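Local coordinates for ORF 37 (Human herpesvirus 8 type M, PDB 3POV), which cuts DNA as an endonuclease and exonuclease, on double- or single-stranded substrate, to process branched viral intermediates into mature unit-length genomes, at residues Ala290-Gly295 with Tyr305-Asp310; Glu341-Val346 with Lys360-Ala365; Lys403-Thr408 with Val441-Phe446. One frame throughout, in Å; residues are numbered along the deposited sequence.

How the interactions relate
From the N terminus, Ala290-Gly295 and Tyr305-Asp310 close a short loop into a parallel strand pair, interaction 1. Interaction 2 follows and closes the hairpin of strands 342-347 and 359-369. Interaction 3 closes a longer loop, whose 32 intervening residues include the small hairpin 423-424/427-428. The loops run in series; none nests in or crosses another. All three pairs belong to one mixed sheet, in the order 403-412, 435-443, 342-347, 359-369, 306-308, 291-293. Asp343 N probably bonds Val441 O, joining interactions 2 and 3. A probable, weak hydrogen bond between Tyr305 OH and Thr408 OG1 ties interaction 1 to interaction 3.

Interaction 1 of 3, residues Ala290-Gly295 with Tyr305-Asp310; sequences AVEYVG and YLVAYD
The ring of Tyr293 meets the backbone of Asp310 with its edge: CE1 lies 3.5 Å from Asp310 O, near the ring plane. Over one face of this ring sits Gly295 N, displaced toward the rim. The torsion that puts CG anti to the Tyr293 backbone N (chi1 167°) carries the ring along its own strand toward the end of the other. The Tyr309 ring lies beside Val294, both side chains pointing the same way, with CE1 4.0 Å from Val294 CB. One face of the Tyr305 ring is covered by Leu306 CG, offset toward the rim.

Between these aromatics the two strands run parallel. Glu292 uses both of its backbone polar groups: its N bonds Leu306 O at 3.0 Å, and its O accepts from Ala308 N at 2.9 Å. Val294 N to Ala308 O follows at 2.8 Å, nearly straight at 174°. The opposite end is slacker, since Leu306 N to Ala290 O is a weak bond.

Val291 CG2 packs on Leu306 CB at 3.9 Å, on the face that also carries Tyr293 and Ala308. The other face holds Glu292 and Val307, and there Val307 CG1 meets Val294 CG2 at 3.7 Å. Strand 291-293 is one of the two outermost strands, within this chain, of the mixed sheet of this PDDEXK nuclease.

The Glu292 carboxylate turns to Ser301 and Lys320, and the residue packs against a phosphate of the bound DNA. The backbone therefore carries the polar bonding between the strands, while the one acidic group on strand 291-293 is engaged outside the pair.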
loop_
_atom_site.group_PDB
_atom_site.type_symbol
_atom_site.label_atom_id
_atom_site.label_comp_id
_atom_site.label_asym_id
_atom_site.label_seq_id
_atom_site.Cartn_x
_atom_site.Cartn_y
_atom_site.Cartn_z
ATOM N N ALA A 290 21.249 -2.039 0.204
ATOM C CA ALA A 290 19.910 -2.000 0.768
ATOM C C ALA A 290 19.961 -1.853 2.286
ATOM O O ALA A 290 18.935 -1.633 2.933
ATOM C CB ALA A 290 19.154 -3.259 0.393
ATOM N N VAL A 291 21.165 -1.973 2.841
ATOM C CA VAL A 291 21.380 -1.909 4.279
ATOM C C VAL A 291 22.369 -0.802 4.624
ATOM O O VAL A 291 23.419 -0.669 3.993
ATOM C CB VAL A 291 21.938 -3.238 4.818
ATOM C CG1 VAL A 291 22.242 -3.124 6.305
ATOM C CG2 VAL A 291 20.969 -4.379 4.545
ATOM N N GLU A 292 22.033 -0.012 5.637
ATOM C CA GLU A 292 22.893 1.075 6.078
ATOM C C GLU A 292 23.221 0.925 7.553
ATOM O O GLU A 292 22.343 0.620 8.361
ATOM C CB GLU A 292 22.213 2.421 5.838
ATOM C CG GLU A 292 22.993 3.617 6.357
ATOM C CD GLU A 292 22.210 4.911 6.245
ATOM O OE1 GLU A 292 21.202 5.054 6.961
ATOM O OE2 GLU A 292 22.600 5.787 5.441
ATOM N N TYR A 293 24.488 1.134 7.899
ATOM C CA TYR A 293 24.906 1.094 9.295
ATOM C C TYR A 293 24.642 2.429 9.976
ATOM O O TYR A 293 25.138 3.468 9.542
ATOM C CB TYR A 293 26.386 0.729 9.426
ATOM C CG TYR A 293 26.929 0.982 10.816
ATOM C CD1 TYR A 293 26.747 0.054 11.830
ATOM C CD2 TYR A 293 27.600 2.160 11.117
ATOM C CE1 TYR A 293 27.229 0.285 13.102
ATOM C CE2 TYR A 293 28.088 2.398 12.384
ATOM C CZ TYR A 293 27.900 1.458 13.374
ATOM O OH TYR A 293 28.382 1.685 14.642
ATOM N N VAL A 294 23.854 2.395 11.043
ATOM C CA VAL A 294 23.518 3.606 11.781
ATOM C C VAL A 294 24.085 3.525 13.192
ATOM O O VAL A 294 23.590 2.762 14.019
ATOM C CB VAL A 294 21.994 3.809 11.853
ATOM C CG1 VAL A 294 21.670 5.127 12.519
ATOM C CG2 VAL A 294 21.384 3.745 10.456
ATOM N N GLY A 295 25.131 4.303 13.458
ATOM C CA GLY A 295 25.789 4.291 14.754
ATOM C C GLY A 295 24.993 4.983 15.846
ATOM O O GLY A 295 23.833 5.357 15.648
ATOM N N TYR A 305 15.669 0.796 2.796
ATOM C CA TYR A 305 14.687 0.439 3.818
ATOM C C TYR A 305 15.201 -0.431 4.974
ATOM O O TYR A 305 14.431 -0.782 5.873
ATOM C CB TYR A 305 13.465 -0.219 3.169
ATOM C CG TYR A 305 13.577 -1.720 3.020
ATOM C CD1 TYR A 305 13.011 -2.575 3.960
ATOM C CD2 TYR A 305 14.243 -2.283 1.941
ATOM C CE1 TYR A 305 13.110 -3.945 3.829
ATOM C CE2 TYR A 305 14.347 -3.650 1.806
ATOM C CZ TYR A 305 13.778 -4.476 2.753
ATOM O OH TYR A 305 13.881 -5.839 2.620
ATOM N N LEU A 306 16.483 -0.777 4.965
ATOM C CA LEU A 306 17.040 -1.587 6.052
ATOM C C LEU A 306 18.212 -0.910 6.760
ATOM O O LEU A 306 19.121 -0.388 6.114
ATOM C CB LEU A 306 17.470 -2.969 5.553
ATOM C CG LEU A 306 16.376 -3.985 5.226
ATOM C CD1 LEU A 306 17.000 -5.294 4.753
ATOM C CD2 LEU A 306 15.474 -4.226 6.431
ATOM N N VAL A 307 18.182 -0.925 8.091
ATOM C CA VAL A 307 19.289 -0.405 8.888
ATOM C C VAL A 307 19.889 -1.469 9.814
ATOM O O VAL A 307 19.251 -2.477 10.135
ATOM C CB VAL A 307 18.874 0.828 9.726
ATOM C CG1 VAL A 307 18.559 2.005 8.814
ATOM C CG2 VAL A 307 17.682 0.500 10.625
ATOM N N ALA A 308 21.129 -1.234 10.227
ATOM C CA ALA A 308 21.785 -2.060 11.226
ATOM C C ALA A 308 22.370 -1.143 12.289
ATOM O O ALA A 308 22.966 -0.116 11.965
ATOM C CB ALA A 308 22.869 -2.895 10.587
ATOM N N TYR A 309 22.191 -1.507 13.555
ATOM C CA TYR A 309 22.675 -0.684 14.660
ATOM C C TYR A 309 23.930 -1.273 15.293
ATOM O O TYR A 309 24.652 -0.582 16.009
ATOM C CB TYR A 309 21.577 -0.483 15.711
ATOM C CG TYR A 309 20.357 0.204 15.149
ATOM C CD1 TYR A 309 20.391 1.552 14.825
ATOM C CD2 TYR A 309 19.182 -0.497 14.917
ATOM C CE1 TYR A 309 19.288 2.186 14.297
ATOM C CE2 TYR A 309 18.073 0.130 14.388
ATOM C CZ TYR A 309 18.131 1.472 14.081
ATOM O OH TYR A 309 17.034 2.103 13.550
ATOM N N ASP A 310 24.186 -2.548 15.024
ATOM C CA ASP A 310 25.342 -3.224 15.594
ATOM C C ASP A 310 26.574 -2.978 14.727
ATOM O O ASP A 310 26.539 -3.156 13.510
ATOM C CB ASP A 310 25.067 -4.721 15.732
ATOM C CG ASP A 310 26.078 -5.419 16.618
ATOM O OD1 ASP A 310 26.945 -4.726 17.192
ATOM O OD2 ASP A 310 26.007 -6.659 16.744
#

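Interaction 2 of 3, residues Glu341-Val346 with Lys360-Ala365; sequences ESDVYV and KARFKA
Asp343 OD1 takes two cations at once. Lys364 NZ reaches it at 2.6 Å on the syn side, and Arg362 NH2 stands 3.0 Å away. Lys364 gets there by bending at chi3 and chi4 (82° and 85°), which folds its amine back alongside Asp343. Arg362 is bent at chi2 and chi3, and its NH2 presents the guanidinium edge to the carboxylate. Tyr345 lies alongside Arg362, and its OH sits over one guanidinium face. These four residues share one face of the sheet.

The backbones form an antiparallel hairpin, part of the large mixed sheet. Val344 and Phe363 make a hydrogen-bonded pair, with Val344 N to Phe363 O at 2.7 Å. Lys360 and Ala361 both oppose Val346, a classic beta bulge; Val346 O accepts from Lys360 N at 2.8 Å and weakly from Ala361 N.

On the other face, Phe363 CG lies between the backbone N and carbonyl carbon (chi1 58°). This torsion turns one ring face to Val344, whose CB makes a CH-pi contact 3.9 Å from the Phe363 ring centroid. Val346 CG2 meets the ring edge, 4.0 Å from Phe363 CE2. Leu279 of helix 276-283 touches both Val344 and Phe363.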
loop_
_atom_site.group_PDB
_atom_site.type_symbol
_atom_site.label_atom_id
_atom_site.label_comp_id
_atom_site.label_asym_id
_atom_site.label_seq_id
_atom_site.Cartn_x
_atom_site.Cartn_y
_atom_site.Cartn_z
ATOM N N GLU A 341 14.310 -9.210 15.204
ATOM C CA GLU A 341 15.158 -9.308 14.018
ATOM C C GLU A 341 14.405 -9.822 12.790
ATOM O O GLU A 341 13.359 -10.467 12.910
ATOM C CB GLU A 341 16.362 -10.208 14.302
ATOM C CG GLU A 341 17.178 -9.789 15.510
ATOM C CD GLU A 341 18.366 -10.702 15.754
ATOM O OE1 GLU A 341 18.607 -11.599 14.917
ATOM O OE2 GLU A 341 19.059 -10.520 16.777
ATOM N N SER A 342 14.954 -9.533 11.611
ATOM C CA SER A 342 14.397 -10.012 10.353
ATOM C C SER A 342 14.632 -11.506 10.197
ATOM O O SER A 342 15.446 -12.092 10.907
ATOM C CB SER A 342 15.041 -9.289 9.170
ATOM O OG SER A 342 14.764 -7.904 9.176
ATOM N N ASP A 343 13.910 -12.117 9.263
ATOM C CA ASP A 343 14.185 -13.482 8.840
ATOM C C ASP A 343 14.690 -13.467 7.406
ATOM O O ASP A 343 14.018 -12.965 6.503
ATOM C CB ASP A 343 12.932 -14.351 8.935
ATOM C CG ASP A 343 12.489 -14.575 10.364
ATOM O OD1 ASP A 343 13.177 -15.324 11.089
ATOM O OD2 ASP A 343 11.448 -14.005 10.761
ATOM N N VAL A 344 15.883 -14.012 7.203
ATOM C CA VAL A 344 16.490 -14.067 5.875
ATOM C C VAL A 344 16.320 -15.454 5.260
ATOM O O VAL A 344 16.719 -16.456 5.845
ATOM C CB VAL A 344 17.992 -13.725 5.940
ATOM C CG1 VAL A 344 18.573 -13.616 4.542
ATOM C CG2 VAL A 344 18.209 -12.430 6.713
ATOM N N TYR A 345 15.723 -15.511 4.077
ATOM C CA TYR A 345 15.554 -16.777 3.374
ATOM C C TYR A 345 16.388 -16.830 2.103
ATOM O O TYR A 345 16.118 -16.118 1.139
ATOM C CB TYR A 345 14.085 -17.022 3.019
ATOM C CG TYR A 345 13.164 -17.051 4.208
ATOM C CD1 TYR A 345 12.823 -18.250 4.817
ATOM C CD2 TYR A 345 12.641 -15.877 4.729
ATOM C CE1 TYR A 345 11.984 -18.280 5.913
ATOM C CE2 TYR A 345 11.804 -15.894 5.821
ATOM C CZ TYR A 345 11.476 -17.098 6.410
ATOM O OH TYR A 345 10.635 -17.113 7.500
ATOM N N VAL A 346 17.407 -17.680 2.111
ATOM C CA VAL A 346 18.172 -17.965 0.909
ATOM C C VAL A 346 17.400 -18.996 0.100
ATOM O O VAL A 346 17.107 -20.088 0.587
ATOM C CB VAL A 346 19.580 -18.513 1.247
ATOM C CG1 VAL A 346 20.298 -18.979 -0.024
ATOM C CG2 VAL A 346 20.401 -17.461 1.976
ATOM N N LYS A 360 16.486 -22.811 0.869
ATOM C CA LYS A 360 17.721 -23.549 1.083
ATOM C C LYS A 360 18.160 -23.388 2.531
ATOM O O LYS A 360 18.557 -24.358 3.181
ATOM C CB LYS A 360 18.827 -23.070 0.143
ATOM C CG LYS A 360 20.101 -23.905 0.241
ATOM C CD LYS A 360 21.208 -23.360 -0.645
ATOM C CE LYS A 360 22.449 -24.243 -0.571
ATOM N NZ LYS A 360 22.956 -24.371 0.825
ATOM N N ALA A 361 18.084 -22.157 3.028
ATOM C CA ALA A 361 18.432 -21.863 4.412
ATOM C C ALA A 361 17.656 -20.662 4.938
ATOM O O ALA A 361 17.318 -19.746 4.189
ATOM C CB ALA A 361 19.920 -21.622 4.543
ATOM N N ARG A 362 17.381 -20.679 6.236
ATOM C CA ARG A 362 16.666 -19.599 6.898
ATOM C C ARG A 362 17.410 -19.205 8.162
ATOM O O ARG A 362 17.661 -20.043 9.026
ATOM C CB ARG A 362 15.252 -20.046 7.266
ATOM C CG ARG A 362 14.558 -19.123 8.250
ATOM C CD ARG A 362 13.826 -19.909 9.330
ATOM N NE ARG A 362 12.376 -19.894 9.144
ATOM C CZ ARG A 362 11.561 -19.001 9.697
ATOM N NH1 ARG A 362 10.254 -19.061 9.479
ATOM N NH2 ARG A 362 12.054 -18.043 10.470
ATOM N N PHE A 363 17.771 -17.935 8.273
ATOM C CA PHE A 363 18.423 -17.463 9.486
ATOM C C PHE A 363 17.959 -16.065 9.858
ATOM O O PHE A 363 17.475 -15.309 9.017
ATOM C CB PHE A 363 19.947 -17.506 9.350
ATOM C CG PHE A 363 20.481 -16.699 8.197
ATOM C CD1 PHE A 363 21.020 -15.437 8.403
ATOM C CD2 PHE A 363 20.448 -17.205 6.908
ATOM C CE1 PHE A 363 21.516 -14.697 7.341
ATOM C CE2 PHE A 363 20.937 -16.468 5.842
ATOM C CZ PHE A 363 21.472 -15.211 6.060
ATOM N N LYS A 364 18.102 -15.730 11.133
ATOM C CA LYS A 364 17.729 -14.412 11.603
ATOM C C LYS A 364 18.886 -13.441 11.414
ATOM O O LYS A 364 20.044 -13.848 11.309
ATOM C CB LYS A 364 17.302 -14.479 13.068
ATOM C CG LYS A 364 16.234 -15.533 13.340
ATOM C CD LYS A 364 15.373 -15.167 14.537
ATOM C CE LYS A 364 14.272 -14.187 14.153
ATOM N NZ LYS A 364 13.067 -14.878 13.615
ATOM N N ALA A 365 18.563 -12.154 11.352
ATOM C CA ALA A 365 19.581 -11.121 11.232
ATOM C C ALA A 365 19.137 -9.851 11.948
ATOM O O ALA A 365 17.985 -9.437 11.831
ATOM C CB ALA A 365 19.885 -10.830 9.763
#

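Interaction 3 of 3, residues Lys403-Thr408 with Val441-Phe446; sequences KYYIAT and VTPVYF
Tyr405, Ile406 and Ala407 pair antiparallel with Pro443, Thr442 and Val441 inside the central sheet of the PDDEXK nuclease fold. Their strand, 403-412, lies between strand 435-443 and strand 243-250. The latter carries Glu246 and Ile247, two ligands of the bound magnesium ion. Backbone bonds from Tyr405 and Ala407 to Glu246 fasten strand 403-412 to that metal-binding strand. The contact is thus next to the strand that supplies metal ligands, and the Ile406 side chain is about 5 Å from that of Glu246.

Ile406 and Thr442 form the hydrogen-bonded pair. Ile406 N gives to Thr442 O at 2.8 Å, and Thr442 N returns a bond to Ile406 O at 2.9 Å. Beyond the proline, which has no N-H to offer, Val444 N bonds Tyr404 O at 3.0 Å.

Tyr405, Val441 and Pro443 share one face of the sheet. Tyr405 CG stands beside its backbone N (chi1 -49°), and the ring lies against the neighbouring strand. Its CB meets Val441 CG1 at 3.7 Å, while CD1 touches Pro443 CB at 3.9 Å. Tyr245 meets this ring from strand 243-250.

On the face of Ile406 and Thr442, Ile406 CD1 reaches Val444 CG2 at 4.0 Å. Further along, Tyr404 crosses Phe446 at about a right angle. Tyr404 CD2 comes to the edge of the Phe446 ring, and Ser383 of helix 374-388 touches both residues.

Three waters bridge the segments. One accepts from Tyr404 N and donates to Val444 O, bridging the two backbones. A second links Tyr405 OH with Tyr445 OH. A third donates to Ile406 O and lies 2.8 Å from Thr442 OG1, a hydroxyl that also bonds Ser342 OG.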
loop_
_atom_site.group_PDB
_atom_site.type_symbol
_atom_site.label_atom_id
_atom_site.label_comp_id
_atom_site.label_asym_id
_atom_site.label_seq_id
_atom_site.Cartn_x
_atom_site.Cartn_y
_atom_site.Cartn_z
ATOM N N LYS A 403 -0.046 -8.637 13.224
ATOM C CA LYS A 403 1.399 -8.478 13.070
ATOM C C LYS A 403 1.724 -7.970 11.667
ATOM O O LYS A 403 1.170 -8.458 10.682
ATOM C CB LYS A 403 2.109 -9.809 13.316
ATOM C CG LYS A 403 3.044 -9.816 14.513
ATOM C CD LYS A 403 2.282 -9.643 15.811
ATOM C CE LYS A 403 3.200 -9.789 17.014
ATOM N NZ LYS A 403 2.439 -9.682 18.293
ATOM N N TYR A 404 2.618 -6.991 11.574
ATOM C CA TYR A 404 2.994 -6.435 10.273
ATOM C C TYR A 404 4.451 -6.715 9.894
ATOM O O TYR A 404 5.361 -6.553 10.709
ATOM C CB TYR A 404 2.711 -4.932 10.229
ATOM C CG TYR A 404 1.241 -4.596 10.347
ATOM C CD1 TYR A 404 0.440 -4.494 9.213
ATOM C CD2 TYR A 404 0.650 -4.392 11.593
ATOM C CE1 TYR A 404 -0.902 -4.190 9.314
ATOM C CE2 TYR A 404 -0.694 -4.089 11.704
ATOM C CZ TYR A 404 -1.467 -3.988 10.562
ATOM O OH TYR A 404 -2.806 -3.687 10.666
ATOM N N TYR A 405 4.661 -7.138 8.651
ATOM C CA TYR A 405 6.005 -7.391 8.138
ATOM C C TYR A 405 6.183 -6.837 6.728
ATOM O O TYR A 405 5.241 -6.812 5.929
ATOM C CB TYR A 405 6.313 -8.891 8.105
ATOM C CG TYR A 405 6.004 -9.650 9.376
ATOM C CD1 TYR A 405 6.981 -9.856 10.341
ATOM C CD2 TYR A 405 4.738 -10.183 9.599
ATOM C CE1 TYR A 405 6.709 -10.564 11.496
ATOM C CE2 TYR A 405 4.455 -10.892 10.753
ATOM C CZ TYR A 405 5.444 -11.080 11.699
ATOM O OH TYR A 405 5.169 -11.784 12.854
ATOM N N ILE A 406 7.401 -6.407 6.423
ATOM C CA ILE A 406 7.783 -6.124 5.044
ATOM C C ILE A 406 8.443 -7.365 4.441
ATOM O O ILE A 406 9.458 -7.849 4.944
ATOM C CB ILE A 406 8.750 -4.932 4.946
ATOM C CG1 ILE A 406 8.020 -3.632 5.277
ATOM C CG2 ILE A 406 9.366 -4.857 3.555
ATOM C CD1 ILE A 406 8.954 -2.487 5.607
ATOM N N ALA A 407 7.841 -7.896 3.384
ATOM C CA ALA A 407 8.419 -9.029 2.679
ATOM C C ALA A 407 9.039 -8.538 1.375
ATOM O O ALA A 407 8.330 -8.068 0.482
ATOM C CB ALA A 407 7.364 -10.087 2.409
ATOM N N THR A 408 10.363 -8.628 1.278
ATOM C CA THR A 408 11.063 -8.156 0.090
ATOM C C THR A 408 11.786 -9.283 -0.635
ATOM O O THR A 408 12.570 -10.030 -0.042
ATOM C CB THR A 408 12.066 -7.050 0.432
ATOM O OG1 THR A 408 11.383 -5.985 1.103
ATOM C CG2 THR A 408 12.714 -6.509 -0.838
ATOM N N VAL A 441 12.088 -11.146 5.361
ATOM C CA VAL A 441 10.909 -10.714 6.097
ATOM C C VAL A 441 11.305 -9.888 7.316
ATOM O O VAL A 441 12.008 -10.373 8.201
ATOM C CB VAL A 441 10.067 -11.909 6.561
ATOM C CG1 VAL A 441 8.855 -11.425 7.353
ATOM C CG2 VAL A 441 9.629 -12.746 5.368
ATOM N N THR A 442 10.841 -8.643 7.359
ATOM C CA THR A 442 11.198 -7.712 8.431
ATOM C C THR A 442 9.972 -7.169 9.185
ATOM O O THR A 442 9.094 -6.534 8.592
ATOM C CB THR A 442 12.007 -6.523 7.871
ATOM O OG1 THR A 442 13.149 -7.017 7.168
ATOM C CG2 THR A 442 12.466 -5.597 8.986
ATOM N N PRO A 443 9.917 -7.408 10.504
ATOM C CA PRO A 443 8.792 -6.908 11.303
ATOM C C PRO A 443 8.778 -5.386 11.368
ATOM O O PRO A 443 9.834 -4.758 11.227
ATOM C CB PRO A 443 9.066 -7.487 12.693
ATOM C CG PRO A 443 10.536 -7.710 12.723
ATOM C CD PRO A 443 10.902 -8.128 11.327
ATOM N N VAL A 444 7.593 -4.809 11.564
ATOM C CA VAL A 444 7.447 -3.364 11.728
ATOM C C VAL A 444 6.514 -3.022 12.901
ATOM O O VAL A 444 5.420 -3.578 13.017
ATOM C CB VAL A 444 6.907 -2.691 10.452
ATOM C CG1 VAL A 444 7.224 -1.211 10.474
ATOM C CG2 VAL A 444 7.506 -3.332 9.216
ATOM N N TYR A 445 6.950 -2.106 13.762
ATOM C CA TYR A 445 6.160 -1.701 14.926
ATOM C C TYR A 445 5.888 -0.195 14.928
ATOM O O TYR A 445 6.710 0.596 14.465
ATOM C CB TYR A 445 6.843 -2.136 16.227
ATOM C CG TYR A 445 7.053 -3.634 16.328
ATOM C CD1 TYR A 445 6.030 -4.473 16.755
ATOM C CD2 TYR A 445 8.275 -4.211 15.991
ATOM C CE1 TYR A 445 6.216 -5.843 16.849
ATOM C CE2 TYR A 445 8.471 -5.578 16.083
ATOM C CZ TYR A 445 7.440 -6.390 16.512
ATOM O OH TYR A 445 7.636 -7.752 16.599
ATOM N N PHE A 446 4.726 0.196 15.442
ATOM C CA PHE A 446 4.289 1.586 15.349
ATOM C C PHE A 446 3.881 2.179 16.697
ATOM O O PHE A 446 2.807 1.875 17.219
ATOM C CB PHE A 446 3.130 1.707 14.359
ATOM C CG PHE A 446 3.363 0.988 13.062
ATOM C CD1 PHE A 446 4.236 1.502 12.116
ATOM C CD2 PHE A 446 2.706 -0.199 12.785
ATOM C CE1 PHE A 446 4.453 0.841 10.923
ATOM C CE2 PHE A 446 2.918 -0.864 11.591
ATOM C CZ PHE A 446 3.790 -0.343 10.659
HETATM O O HOH W 1 3.715 -5.787 13.680
HETATM O O HOH W 2 6.710 -10.091 14.939
HETATM O O HOH W 3 12.552 -7.101 4.419
#